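Local coordinates for cell wall surface anchor family protein (Streptococcus pneumoniae, PDB 4OQ1), which serves as an ancillary pilin of the pneumococcal pilus and probably anchors the pilus fibre to the cell wall, at residues Gln53-Asp58 against Ser82-Thr87; Val67-Asp72 against Glu124-Met129; Val171-Asp176 against Asn217-Glu222; Gly258-Met263 against Phe308-Leu313. The protein carries 3 engineered substitutions. All blocks are in the same frame, centred on the assembly; numbering follows the deposited sequence.

Contact 1: Gln53-Asp58 against Ser82-Thr87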
loop_
_atom_site.group_PDB
_atom_site.type_symbol
_atom_site.label_atom_id
_atom_site.label_comp_id
_atom_site.label_asym_id
_atom_site.label_seq_id
_atom_site.Cartn_x
_atom_site.Cartn_y
_atom_site.Cartn_z
ATOM N N GLN A 53 25.115 0.539 -23.248
ATOM C CA GLN A 53 25.675 1.646 -23.963
ATOM C C GLN A 53 26.982 2.091 -23.306
ATOM O O GLN A 53 27.023 2.253 -22.039
ATOM C CB GLN A 53 24.727 2.851 -23.924
ATOM C CG GLN A 53 23.365 2.575 -24.565
ATOM C CD GLN A 53 23.483 2.185 -26.021
ATOM O OE1 GLN A 53 24.274 2.734 -26.794
ATOM N NE2 GLN A 53 22.731 1.198 -26.377
ATOM N N VAL A 54 28.025 2.273 -24.117
ATOM C CA VAL A 54 29.310 2.751 -23.636
ATOM C C VAL A 54 29.956 3.822 -24.545
ATOM O O VAL A 54 29.595 3.997 -25.728
ATOM C CB VAL A 54 30.314 1.597 -23.407
ATOM C CG1 VAL A 54 29.751 0.503 -22.555
ATOM C CG2 VAL A 54 30.837 1.030 -24.736
ATOM N N TRP A 55 30.934 4.513 -24.006
ATOM C CA TRP A 55 31.821 5.295 -24.794
ATOM C C TRP A 55 33.174 4.734 -24.641
ATOM O O TRP A 55 33.653 4.606 -23.508
ATOM C CB TRP A 55 31.840 6.716 -24.275
ATOM C CG TRP A 55 30.578 7.509 -24.493
ATOM C CD1 TRP A 55 30.346 8.425 -25.506
ATOM C CD2 TRP A 55 29.391 7.447 -23.751
ATOM N NE1 TRP A 55 29.105 8.948 -25.414
ATOM C CE2 TRP A 55 28.459 8.361 -24.376
ATOM C CE3 TRP A 55 28.973 6.694 -22.675
ATOM C CZ2 TRP A 55 27.209 8.580 -23.874
ATOM C CZ3 TRP A 55 27.702 6.882 -22.159
ATOM C CH2 TRP A 55 26.829 7.824 -22.771
ATOM N N LYS A 56 33.870 4.523 -25.736
ATOM C CA LYS A 56 35.262 4.011 -25.691
ATOM C C LYS A 56 36.214 5.190 -25.756
ATOM O O LYS A 56 36.134 6.032 -26.684
ATOM C CB LYS A 56 35.494 3.061 -26.884
ATOM C CG LYS A 56 36.908 2.410 -26.937
ATOM C CD LYS A 56 37.138 1.544 -28.221
ATOM C CE LYS A 56 38.430 0.751 -28.126
ATOM N NZ LYS A 56 39.646 1.555 -27.833
ATOM N N LEU A 57 37.025 5.331 -24.720
ATOM C CA LEU A 57 37.855 6.508 -24.553
ATOM C C LEU A 57 39.124 6.396 -25.415
ATOM O O LEU A 57 39.568 5.337 -25.652
ATOM C CB LEU A 57 38.239 6.771 -23.068
ATOM C CG LEU A 57 37.223 6.798 -21.930
ATOM C CD1 LEU A 57 37.790 7.216 -20.537
ATOM C CD2 LEU A 57 36.133 7.735 -22.243
ATOM N N ASP A 58 39.622 7.536 -25.916
ATOM C CA ASP A 58 40.874 7.621 -26.668
ATOM C C ASP A 58 42.065 7.492 -25.752
ATOM O O ASP A 58 41.949 7.555 -24.568
ATOM C CB ASP A 58 40.952 8.947 -27.425
ATOM C CG ASP A 58 41.027 10.190 -26.509
ATOM O OD1 ASP A 58 41.866 10.268 -25.607
ATOM O OD2 ASP A 58 40.251 11.159 -26.688
ATOM N N SER A 82 32.595 14.030 -27.297
ATOM C CA SER A 82 32.541 14.047 -28.761
ATOM C C SER A 82 33.758 13.374 -29.370
ATOM O O SER A 82 33.703 12.890 -30.489
ATOM C CB SER A 82 32.288 15.477 -29.295
ATOM O OG SER A 82 33.196 16.399 -28.700
ATOM N N SER A 83 34.836 13.259 -28.612
ATOM C CA SER A 83 35.961 12.567 -29.173
ATOM C C SER A 83 35.847 11.040 -29.034
ATOM O O SER A 83 36.712 10.366 -29.528
ATOM C CB SER A 83 37.276 13.069 -28.577
ATOM O OG SER A 83 37.472 12.599 -27.275
ATOM N N PHE A 84 34.851 10.495 -28.320
ATOM C CA PHE A 84 34.885 9.081 -27.945
ATOM C C PHE A 84 34.044 8.356 -28.956
ATOM O O PHE A 84 33.209 8.954 -29.594
ATOM C CB PHE A 84 34.306 8.820 -26.531
ATOM C CG PHE A 84 34.939 9.641 -25.445
ATOM C CD1 PHE A 84 36.258 9.987 -25.526
ATOM C CD2 PHE A 84 34.222 9.988 -24.354
ATOM C CE1 PHE A 84 36.819 10.777 -24.547
ATOM C CE2 PHE A 84 34.808 10.747 -23.314
ATOM C CZ PHE A 84 36.077 11.181 -23.481
ATOM N N LYS A 85 34.269 7.055 -29.066
ATOM C CA LYS A 85 33.506 6.201 -29.925
ATOM C C LYS A 85 32.341 5.654 -29.089
ATOM O O LYS A 85 32.576 4.952 -28.124
ATOM C CB LYS A 85 34.370 5.038 -30.450
ATOM C CG LYS A 85 33.626 3.981 -31.267
ATOM C CD LYS A 85 34.350 2.606 -31.416
ATOM C CE LYS A 85 33.732 1.790 -32.584
ATOM N NZ LYS A 85 34.352 0.450 -32.827
ATOM N N LYS A 86 31.113 5.989 -29.488
ATOM C CA LYS A 86 29.931 5.521 -28.825
ATOM C C LYS A 86 29.617 4.162 -29.338
ATOM O O LYS A 86 29.499 3.964 -30.558
ATOM C CB LYS A 86 28.761 6.439 -29.108
ATOM C CG LYS A 86 27.508 6.090 -28.327
ATOM C CD LYS A 86 27.618 6.405 -26.827
ATOM C CE LYS A 86 26.454 5.768 -26.063
ATOM N NZ LYS A 86 25.127 6.150 -26.661
ATOM N N THR A 87 29.542 3.175 -28.474
ATOM C CA THR A 87 29.159 1.845 -28.978
ATOM C C THR A 87 28.214 1.144 -28.001
ATOM O O THR A 87 27.729 1.813 -27.052
ATOM C CB THR A 87 30.381 1.023 -29.392
ATOM O OG1 THR A 87 29.967 -0.126 -30.120
ATOM C CG2 THR A 87 31.251 0.610 -28.227
#
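Val-54, Trp-55 and Lys-56 pair with Thr-87, Lys-86 and Lys-85 in an antiparallel beta ladder within the mixed sheet of the N-terminal domain; strand 106-110 continues that sheet beyond strand 50-56. Four backbone hydrogen bonds join the strands, two between Val-54 and Thr-87 and two between Lys-56 and Lys-85, the shortest from Lys-56 N to Lys-85 O at 2.7 Å.

On the face that carries Trp-55 and Lys-86, the lysine chain packs on the indole. Lys-86 CD lies over it, 3.4 Å from the centroid of the Trp-55 five-membered ring, and the bend at chi2 (71°) carries the chain obliquely across the indole face. A second bend, at chi4, leaves Lys-86 NZ in an off-centre cation-pi position, 4.7 Å from the centroid of the Trp-55 six-membered ring.

Apolar packing continues at Phe-84, whose CB meets Trp-55 CB and whose ring is paired edge-to-face with that of Tyr-61. Leu-57 covers one face of this phenyl group: its CD2 stands over the centre, 3.5 Å from the Phe-84 ring centroid and 12° off the normal.

Contact 2: Val67-Asp72 against Glu124-Met129; sequences VQIVRD and EFLFEM
Glu-124 OE1 is held by two partners: a water 2.8 Å from it, and His-74 ND1, just beyond Asp-72. The same water donates to Val-70 O at 2.7 Å, and so ties the carboxylate of strand 124-129 to a backbone carbonyl of helix 67-72. The helix, which lies between strands 50-56 and 85-93 in the chain, packs on strand 120-129 of the mixed sheet of the N-terminal domain, with the local axes 8.3 Å apart at their closest approach.

Otherwise the contact is aliphatic. Both Val-70 methyls face the strand. CG1, anti to the backbone N (chi1 166°), faces Glu-124 O, while CG2 comes 3.9 Å from Leu-126 CG and lies near Phe-125 CA. Leu-126 passes Val-70 in the opposite direction and meets Ile-69 at about a right angle, with Leu-126 CD1 3.8 Å from Ile-69 CD1. Leu-126 also touches Tyr-109.

Between the two segments themselves no direct hydrogen bond forms; methyl packing and one bridging water join them, with the Glu-124 to His-74 bond just past Asp-72 as a further tie.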
loop_
_atom_site.group_PDB
_atom_site.type_symbol
_atom_site.label_atom_id
_atom_site.label_comp_id
_atom_site.label_asym_id
_atom_site.label_seq_id
_atom_site.Cartn_x
_atom_site.Cartn_y
_atom_site.Cartn_z
ATOM N N VAL A 67 39.104 8.123 -11.009
ATOM C CA VAL A 67 38.341 8.971 -10.100
ATOM C C VAL A 67 38.046 10.346 -10.715
ATOM O O VAL A 67 36.917 10.825 -10.734
ATOM C CB VAL A 67 39.061 9.104 -8.683
ATOM C CG1 VAL A 67 38.492 10.204 -7.864
ATOM C CG2 VAL A 67 38.980 7.770 -7.957
ATOM N N GLN A 68 39.061 10.965 -11.279
ATOM C CA GLN A 68 38.932 12.296 -11.827
ATOM C C GLN A 68 38.119 12.274 -13.144
ATOM O O GLN A 68 37.278 13.172 -13.371
ATOM C CB GLN A 68 40.321 12.845 -12.080
ATOM C CG GLN A 68 41.199 12.957 -10.784
ATOM C CD GLN A 68 41.572 11.643 -9.999
ATOM O OE1 GLN A 68 41.700 10.567 -10.579
ATOM N NE2 GLN A 68 41.793 11.775 -8.630
ATOM N N ILE A 69 38.335 11.264 -13.959
ATOM C CA ILE A 69 37.620 11.122 -15.254
ATOM C C ILE A 69 36.105 11.054 -15.026
ATOM O O ILE A 69 35.294 11.861 -15.582
ATOM C CB ILE A 69 38.133 9.925 -16.062
ATOM C CG1 ILE A 69 39.552 10.135 -16.600
ATOM C CG2 ILE A 69 37.204 9.621 -17.305
ATOM C CD1 ILE A 69 40.118 8.811 -17.082
ATOM N N VAL A 70 35.716 10.148 -14.138
ATOM C CA VAL A 70 34.352 9.953 -13.814
ATOM C C VAL A 70 33.745 11.223 -13.256
ATOM O O VAL A 70 32.681 11.598 -13.670
ATOM C CB VAL A 70 34.144 8.771 -12.860
ATOM C CG1 VAL A 70 32.736 8.748 -12.222
ATOM C CG2 VAL A 70 34.527 7.459 -13.575
ATOM N N ARG A 71 34.447 11.881 -12.304
ATOM C CA ARG A 71 34.031 13.246 -11.949
ATOM C C ARG A 71 33.950 14.248 -13.078
ATOM O O ARG A 71 33.057 15.121 -13.099
ATOM C CB ARG A 71 35.016 13.795 -10.884
ATOM C CG ARG A 71 34.650 15.194 -10.385
ATOM C CD ARG A 71 35.830 15.864 -9.723
ATOM N NE ARG A 71 36.480 14.930 -8.820
ATOM C CZ ARG A 71 37.681 15.127 -8.296
ATOM N NH1 ARG A 71 38.361 16.244 -8.586
ATOM N NH2 ARG A 71 38.195 14.204 -7.474
ATOM N N ASP A 72 34.877 14.221 -13.995
ATOM C CA ASP A 72 34.887 15.245 -15.025
ATOM C C ASP A 72 33.829 14.990 -16.102
ATOM O O ASP A 72 33.355 15.916 -16.756
ATOM C CB ASP A 72 36.247 15.442 -15.689
ATOM C CG ASP A 72 37.318 16.018 -14.693
ATOM O OD1 ASP A 72 36.956 16.615 -13.650
ATOM O OD2 ASP A 72 38.495 15.833 -14.974
ATOM N N GLU A 124 27.706 5.445 -13.104
ATOM C CA GLU A 124 28.787 6.057 -13.760
ATOM C C GLU A 124 30.089 5.499 -13.343
ATOM O O GLU A 124 30.492 5.722 -12.184
ATOM C CB GLU A 124 28.767 7.499 -13.471
ATOM C CG GLU A 124 27.477 8.123 -14.078
ATOM C CD GLU A 124 27.298 9.629 -13.734
ATOM O OE1 GLU A 124 28.210 10.244 -13.167
ATOM O OE2 GLU A 124 26.218 10.159 -14.068
ATOM N N PHE A 125 30.743 4.796 -14.279
ATOM C CA PHE A 125 32.034 4.224 -13.953
ATOM C C PHE A 125 32.853 3.983 -15.208
ATOM O O PHE A 125 32.328 4.026 -16.364
ATOM C CB PHE A 125 31.875 2.920 -13.158
ATOM C CG PHE A 125 31.047 1.876 -13.851
ATOM C CD1 PHE A 125 29.652 1.887 -13.847
ATOM C CD2 PHE A 125 31.671 0.861 -14.549
ATOM C CE1 PHE A 125 28.955 0.930 -14.544
ATOM C CE2 PHE A 125 30.965 -0.098 -15.210
ATOM C CZ PHE A 125 29.608 -0.096 -15.176
ATOM N N LEU A 126 34.097 3.579 -14.995
ATOM C CA LEU A 126 34.906 3.167 -16.109
ATOM C C LEU A 126 35.230 1.732 -15.866
ATOM O O LEU A 126 35.295 1.300 -14.728
ATOM C CB LEU A 126 36.264 3.903 -16.099
ATOM C CG LEU A 126 36.420 5.399 -16.262
ATOM C CD1 LEU A 126 37.873 5.765 -16.458
ATOM C CD2 LEU A 126 35.632 5.828 -17.441
ATOM N N PHE A 127 35.416 1.030 -16.945
ATOM C CA PHE A 127 36.094 -0.254 -16.885
ATOM C C PHE A 127 37.173 -0.426 -17.988
ATOM O O PHE A 127 37.025 0.071 -19.085
ATOM C CB PHE A 127 35.062 -1.405 -16.859
ATOM C CG PHE A 127 34.266 -1.611 -18.108
ATOM C CD1 PHE A 127 34.710 -2.479 -19.106
ATOM C CD2 PHE A 127 33.124 -0.873 -18.328
ATOM C CE1 PHE A 127 33.959 -2.736 -20.244
ATOM C CE2 PHE A 127 32.380 -1.058 -19.498
ATOM C CZ PHE A 127 32.803 -1.962 -20.463
ATOM N N GLU A 128 38.147 -1.325 -17.758
ATOM C CA GLU A 128 39.219 -1.448 -18.744
ATOM C C GLU A 128 39.395 -2.931 -19.033
ATOM O O GLU A 128 39.457 -3.732 -18.094
ATOM C CB GLU A 128 40.473 -0.786 -18.228
ATOM C CG GLU A 128 41.640 -0.976 -19.187
ATOM C CD GLU A 128 42.896 -0.329 -18.737
ATOM O OE1 GLU A 128 43.345 0.547 -19.461
ATOM O OE2 GLU A 128 43.431 -0.679 -17.664
ATOM N N MET A 129 39.336 -3.262 -20.339
ATOM C CA MET A 129 39.762 -4.567 -20.880
ATOM C C MET A 129 41.190 -4.518 -21.517
ATOM O O MET A 129 41.436 -3.794 -22.429
ATOM C CB MET A 129 38.718 -4.920 -21.927
ATOM C CG MET A 129 37.333 -5.115 -21.288
ATOM S SD MET A 129 37.365 -6.383 -19.995
ATOM C CE MET A 129 35.591 -6.736 -19.983
HETATM O O HOH W 1 30.541 10.331 -14.764
#

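Contact 3: Val171-Asp176 against Asn217-Glu222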
loop_
_atom_site.group_PDB
_atom_site.type_symbol
_atom_site.label_atom_id
_atom_site.label_comp_id
_atom_site.label_asym_id
_atom_site.label_seq_id
_atom_site.Cartn_x
_atom_site.Cartn_y
_atom_site.Cartn_z
ATOM N N VAL A 171 -4.310 6.135 -4.573
ATOM C CA VAL A 171 -4.749 6.405 -5.886
ATOM C C VAL A 171 -4.196 7.787 -6.353
ATOM O O VAL A 171 -3.891 8.659 -5.547
ATOM C CB VAL A 171 -6.285 6.474 -5.997
ATOM C CG1 VAL A 171 -6.886 5.186 -5.485
ATOM C CG2 VAL A 171 -6.856 7.716 -5.297
ATOM N N SER A 172 -3.929 7.908 -7.640
ATOM C CA SER A 172 -3.483 9.171 -8.225
ATOM C C SER A 172 -4.777 9.868 -8.595
ATOM O O SER A 172 -5.811 9.240 -8.743
ATOM C CB SER A 172 -2.630 8.952 -9.485
ATOM O OG SER A 172 -3.345 8.179 -10.437
ATOM N N VAL A 173 -4.658 11.154 -8.774
ATOM C CA VAL A 173 -5.747 12.045 -9.011
ATOM C C VAL A 173 -5.496 12.882 -10.276
ATOM O O VAL A 173 -4.448 13.512 -10.411
ATOM C CB VAL A 173 -5.859 13.029 -7.858
ATOM C CG1 VAL A 173 -6.868 14.144 -8.205
ATOM C CG2 VAL A 173 -6.252 12.324 -6.607
ATOM N N ALA A 174 -6.478 12.921 -11.173
ATOM C CA ALA A 174 -6.378 13.771 -12.331
ATOM C C ALA A 174 -7.620 14.641 -12.393
ATOM O O ALA A 174 -8.712 14.116 -12.466
ATOM C CB ALA A 174 -6.225 12.931 -13.607
ATOM N N ARG A 175 -7.457 15.952 -12.355
ATOM C CA ARG A 175 -8.626 16.855 -12.378
ATOM C C ARG A 175 -9.672 16.405 -11.351
ATOM O O ARG A 175 -10.802 16.125 -11.749
ATOM C CB ARG A 175 -9.280 16.849 -13.777
ATOM C CG ARG A 175 -8.321 16.911 -14.970
ATOM C CD ARG A 175 -7.251 18.001 -14.857
ATOM N NE ARG A 175 -6.879 18.511 -16.189
ATOM C CZ ARG A 175 -5.710 19.070 -16.521
ATOM N NH1 ARG A 175 -4.722 19.214 -15.638
ATOM N NH2 ARG A 175 -5.517 19.473 -17.776
ATOM N N ASP A 176 -9.241 16.199 -10.095
ATOM C CA ASP A 176 -10.085 15.795 -8.944
ATOM C C ASP A 176 -10.568 14.328 -8.823
ATOM O O ASP A 176 -11.100 13.915 -7.776
ATOM C CB ASP A 176 -11.310 16.725 -8.830
ATOM C CG ASP A 176 -11.871 16.815 -7.400
ATOM O OD1 ASP A 176 -11.467 16.043 -6.495
ATOM O OD2 ASP A 176 -12.749 17.679 -7.178
ATOM N N ASN A 217 -0.514 14.548 -8.087
ATOM C CA ASN A 217 -1.573 14.630 -7.071
ATOM C C ASN A 217 -2.030 13.224 -6.729
ATOM O O ASN A 217 -2.215 12.380 -7.622
ATOM C CB ASN A 217 -2.752 15.413 -7.583
ATOM C CG ASN A 217 -2.410 16.870 -7.783
ATOM O OD1 ASN A 217 -1.996 17.522 -6.855
ATOM N ND2 ASN A 217 -2.524 17.360 -9.023
ATOM N N TYR A 218 -2.100 12.987 -5.406
ATOM C CA TYR A 218 -2.434 11.645 -4.890
ATOM C C TYR A 218 -3.506 11.778 -3.789
ATOM O O TYR A 218 -3.702 12.834 -3.238
ATOM C CB TYR A 218 -1.170 10.898 -4.324
ATOM C CG TYR A 218 -0.182 10.587 -5.406
ATOM C CD1 TYR A 218 0.820 11.508 -5.705
ATOM C CD2 TYR A 218 -0.295 9.446 -6.183
ATOM C CE1 TYR A 218 1.702 11.275 -6.716
ATOM C CE2 TYR A 218 0.563 9.202 -7.255
ATOM C CZ TYR A 218 1.594 10.121 -7.504
ATOM O OH TYR A 218 2.520 9.860 -8.523
ATOM N N ARG A 219 -4.079 10.624 -3.440
ATOM C CA ARG A 219 -5.093 10.519 -2.391
ATOM C C ARG A 219 -4.897 9.171 -1.676
ATOM O O ARG A 219 -4.795 8.118 -2.337
ATOM C CB ARG A 219 -6.368 10.559 -3.124
ATOM C CG ARG A 219 -7.641 10.525 -2.376
ATOM C CD ARG A 219 -8.674 10.951 -3.443
ATOM N NE ARG A 219 -8.756 12.374 -3.770
ATOM C CZ ARG A 219 -9.510 12.852 -4.771
ATOM N NH1 ARG A 219 -10.127 12.042 -5.586
ATOM N NH2 ARG A 219 -9.582 14.129 -5.045
ATOM N N PHE A 220 -4.817 9.243 -0.337
ATOM C CA PHE A 220 -4.830 8.071 0.496
ATOM C C PHE A 220 -6.291 7.834 0.995
ATOM O O PHE A 220 -6.864 8.717 1.625
ATOM C CB PHE A 220 -3.886 8.235 1.681
ATOM C CG PHE A 220 -2.473 8.073 1.376
ATOM C CD1 PHE A 220 -1.833 6.875 1.634
ATOM C CD2 PHE A 220 -1.690 9.170 0.997
ATOM C CE1 PHE A 220 -0.470 6.738 1.395
ATOM C CE2 PHE A 220 -0.319 9.026 0.788
ATOM C CZ PHE A 220 0.275 7.810 0.973
ATOM N N LYS A 221 -6.891 6.687 0.637
ATOM C CA LYS A 221 -8.234 6.359 1.020
ATOM C C LYS A 221 -8.295 5.364 2.098
ATOM O O LYS A 221 -7.689 4.310 1.996
ATOM C CB LYS A 221 -9.031 5.813 -0.178
ATOM C CG LYS A 221 -8.843 6.558 -1.457
ATOM C CD LYS A 221 -9.649 5.892 -2.565
ATOM C CE LYS A 221 -11.149 5.965 -2.394
ATOM N NZ LYS A 221 -11.549 7.380 -2.604
ATOM N N GLU A 222 -9.009 5.689 3.178
ATOM C CA GLU A 222 -9.007 4.812 4.380
ATOM C C GLU A 222 -10.003 3.647 4.255
ATOM O O GLU A 222 -11.067 3.647 4.881
ATOM C CB GLU A 222 -9.291 5.617 5.640
ATOM C CG GLU A 222 -9.101 4.820 6.887
ATOM C CD GLU A 222 -9.069 5.678 8.163
ATOM O OE1 GLU A 222 -9.041 6.899 8.077
ATOM O OE2 GLU A 222 -9.156 5.064 9.248
HETATM O O HOH W 2 -1.539 13.974 -10.731
#
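Val-171 and Arg-219 form a hydrogen-bonded antiparallel pair in a prealbumin-like domain, consistent with the CnaB type, and around them the contact is close. Val-171 N and O bond to Arg-219 O and N, and Val-173 N reaches Asn-217 O at 3.0 Å. Above this ladder Val-171 CG2 lies 3.6 Å from Arg-219 CB. Val-173 CG2 covers one face of the Arg-219 guanidinium, 3.8 Å from CZ and centred over the group. On the opposite face of the sheet Ser-172 CB approaches Tyr-218 CE2; the tyrosine hydroxyl is bonded to Pro-214 O.

Toward solvent the contact thins out. Beyond the last backbone bond, a water links Val-173 O to Asn-217 N. Asp-176, exposed and poorly ordered, lies in the turn that joins strand 167-174 to strand 177-185. Its carbonyl O accepts from Arg-219 NH1 at 3.0 Å and from NH2 at 3.1 Å, both donors on one side of the carbonyl plane, and its OD1 adds a salt bridge to NH2 at 3.1 Å. A bend at chi3 (-77°) turns the guanidinium toward Asp-176.

Because Arg-219 NE also pairs with Asp-237 and NH1 with Ser-178, the guanidinium probably keeps its orientation even if the Asp-176 carboxylate moves.

Contact 4: Gly258-Met263 against Phe308-Leu313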
loop_
_atom_site.group_PDB
_atom_site.type_symbol
_atom_site.label_atom_id
_atom_site.label_comp_id
_atom_site.label_asym_id
_atom_site.label_seq_id
_atom_site.Cartn_x
_atom_site.Cartn_y
_atom_site.Cartn_z
ATOM N N GLY A 258 -20.834 1.053 24.716
ATOM C CA GLY A 258 -21.974 0.946 25.645
ATOM C C GLY A 258 -22.746 -0.348 25.476
ATOM O O GLY A 258 -22.369 -1.211 24.639
ATOM N N ASN A 259 -23.806 -0.514 26.297
ATOM C CA ASN A 259 -24.564 -1.808 26.368
ATOM C C ASN A 259 -26.017 -1.518 26.241
ATOM O O ASN A 259 -26.500 -0.390 26.508
ATOM C CB ASN A 259 -24.302 -2.571 27.680
ATOM C CG ASN A 259 -22.835 -2.570 28.076
ATOM O OD1 ASN A 259 -21.973 -2.768 27.253
ATOM N ND2 ASN A 259 -22.555 -2.322 29.353
ATOM N N VAL A 260 -26.766 -2.546 25.860
ATOM C CA VAL A 260 -28.217 -2.383 25.799
ATOM C C VAL A 260 -28.844 -3.690 26.237
ATOM O O VAL A 260 -28.446 -4.758 25.823
ATOM C CB VAL A 260 -28.768 -1.992 24.419
ATOM C CG1 VAL A 260 -30.276 -1.712 24.475
ATOM C CG2 VAL A 260 -28.061 -0.777 23.912
ATOM N N ASP A 261 -29.829 -3.567 27.100
ATOM C CA ASP A 261 -30.598 -4.724 27.610
ATOM C C ASP A 261 -31.898 -4.699 26.913
ATOM O O ASP A 261 -32.535 -3.668 26.846
ATOM C CB ASP A 261 -30.883 -4.519 29.071
ATOM C CG ASP A 261 -29.685 -4.834 29.932
ATOM O OD1 ASP A 261 -29.038 -5.902 29.739
ATOM O OD2 ASP A 261 -29.381 -3.984 30.800
ATOM N N PHE A 262 -32.302 -5.851 26.450
ATOM C CA PHE A 262 -33.586 -6.015 25.823
ATOM C C PHE A 262 -34.487 -7.054 26.564
ATOM O O PHE A 262 -34.018 -8.025 27.203
ATOM C CB PHE A 262 -33.433 -6.473 24.351
ATOM C CG PHE A 262 -32.684 -5.505 23.476
ATOM C CD1 PHE A 262 -33.391 -4.479 22.828
ATOM C CD2 PHE A 262 -31.400 -5.729 23.219
ATOM C CE1 PHE A 262 -32.752 -3.590 22.045
ATOM C CE2 PHE A 262 -30.721 -4.830 22.394
ATOM C CZ PHE A 262 -31.414 -3.746 21.835
ATOM N N MET A 263 -35.785 -6.881 26.338
ATOM C CA MET A 263 -36.799 -7.909 26.726
ATOM C C MET A 263 -37.909 -8.063 25.672
ATOM O O MET A 263 -38.596 -7.062 25.266
ATOM C CB MET A 263 -37.433 -7.568 28.079
ATOM C CG MET A 263 -38.209 -8.759 28.617
ATOM S SD MET A 263 -39.227 -8.362 30.059
ATOM C CE MET A 263 -40.366 -9.705 29.945
ATOM N N PHE A 308 -32.384 -10.577 26.549
ATOM C CA PHE A 308 -31.168 -10.641 25.793
ATOM C C PHE A 308 -30.500 -9.278 25.807
ATOM O O PHE A 308 -31.092 -8.265 26.166
ATOM C CB PHE A 308 -31.412 -11.178 24.378
ATOM C CG PHE A 308 -32.339 -10.310 23.537
ATOM C CD1 PHE A 308 -33.696 -10.380 23.673
ATOM C CD2 PHE A 308 -31.808 -9.455 22.557
ATOM C CE1 PHE A 308 -34.487 -9.599 22.891
ATOM C CE2 PHE A 308 -32.657 -8.685 21.754
ATOM C CZ PHE A 308 -33.946 -8.777 21.940
ATOM N N ARG A 309 -29.266 -9.243 25.296
ATOM C CA ARG A 309 -28.379 -8.176 25.576
ATOM C C ARG A 309 -27.270 -8.075 24.494
ATOM O O ARG A 309 -26.924 -9.046 23.924
ATOM C CB ARG A 309 -27.711 -8.546 26.899
ATOM C CG ARG A 309 -27.049 -7.441 27.580
ATOM C CD ARG A 309 -26.697 -7.884 28.998
ATOM N NE ARG A 309 -26.192 -6.718 29.683
ATOM C CZ ARG A 309 -24.906 -6.423 29.806
ATOM N NH1 ARG A 309 -24.537 -5.315 30.439
ATOM N NH2 ARG A 309 -23.989 -7.244 29.323
ATOM N N VAL A 310 -26.826 -6.856 24.244
ATOM C CA VAL A 310 -25.598 -6.573 23.460
ATOM C C VAL A 310 -24.691 -5.695 24.356
ATOM O O VAL A 310 -25.142 -4.746 25.010
ATOM C CB VAL A 310 -25.892 -5.847 22.130
ATOM C CG1 VAL A 310 -26.945 -6.588 21.361
ATOM C CG2 VAL A 310 -26.379 -4.417 22.372
ATOM N N GLU A 311 -23.440 -6.087 24.423
ATOM C CA GLU A 311 -22.517 -5.412 25.299
ATOM C C GLU A 311 -21.229 -4.990 24.557
ATOM O O GLU A 311 -20.789 -5.642 23.599
ATOM C CB GLU A 311 -22.202 -6.337 26.488
ATOM C CG GLU A 311 -21.102 -5.783 27.405
ATOM C CD GLU A 311 -20.919 -6.567 28.711
ATOM O OE1 GLU A 311 -21.500 -7.678 28.828
ATOM O OE2 GLU A 311 -20.191 -6.067 29.621
ATOM N N GLY A 312 -20.609 -3.935 25.056
ATOM C CA GLY A 312 -19.406 -3.378 24.426
ATOM C C GLY A 312 -19.921 -2.725 23.159
ATOM O O GLY A 312 -20.999 -2.181 23.121
ATOM N N LEU A 313 -19.243 -2.755 22.073
ATOM C CA LEU A 313 -20.000 -2.133 20.969
ATOM C C LEU A 313 -20.038 -0.558 20.962
ATOM O O LEU A 313 -20.565 0.168 21.819
ATOM C CB LEU A 313 -21.388 -2.794 20.907
ATOM C CG LEU A 313 -22.340 -2.442 19.812
ATOM C CD1 LEU A 313 -23.301 -3.594 19.528
ATOM C CD2 LEU A 313 -23.044 -1.233 20.316
HETATM O O HOH W 3 -31.062 -8.232 29.143
#
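Strands 260-266 and 307-310 form an antiparallel edge of the small sheet in the second prealbumin-like domain, with strand 350-354 on the far side of strand 260-266. Val-260 pairs with Val-310 and Phe-262 with Phe-308 by two backbone hydrogen bonds each. Past the end of strand 307-310, and just before strand 260-266 begins, Asn-259 OD1 accepts from Gly-312 N at 2.8 Å, and Gly-258 N bonds to Leu-313 O.

The two faces differ in chemistry. On the buried one, Phe-262 CB sits over the Phe-308 ring, 3.5 Å from its centroid, in a CH-pi contact. The rings are nearly parallel, at 15°, but slid apart and barely overlap. Phe-308 holds CG between its backbone N and carbonyl carbon (chi1 62°), which brings its ring beneath that methylene. Phe-338 meets Phe-262 edge-to-face and also touches Val-260 and Val-310.

On the other face Arg-309 runs extended beside Asp-261. Its NE makes a weak, bent bond of 3.0 Å to Asp-261 OD1 as part of a salt bridge, and its NH2 reaches Glu-311 OE1 at 2.6 Å from well above the carboxylate plane. Both acceptors lie in the guanidinium plane. A water donates to both Asp-261 OD1 and Phe-308 O.

One arginine thus balances two carboxylates on the polar face, probably offsetting their mutual repulsion, while the reverse face packs through phenylalanine and valine side chains.

From the N terminus, contact 1 closes a loop from 53-58 to 82-87 that contains helix 66-73. Contact 2 starts inside this loop, at 67-72, and ends beyond it, at 124-129, so the two cross. They meet where Leu-57 CD1 packs on Leu-126 and Ile-69, tying the helix to the sheet of the N-terminal domain. Contacts 3 and 4 follow in series, each closing a loop within its own prealbumin-like domain: 171-176 to 217-222 in the first, 258-263 to 308-313 in the second. Their centres lie about 40 Å apart, and those of contacts 1 and 4 about 80 Å apart, on opposite sides of the chain's centre, as expected of an elongated molecule.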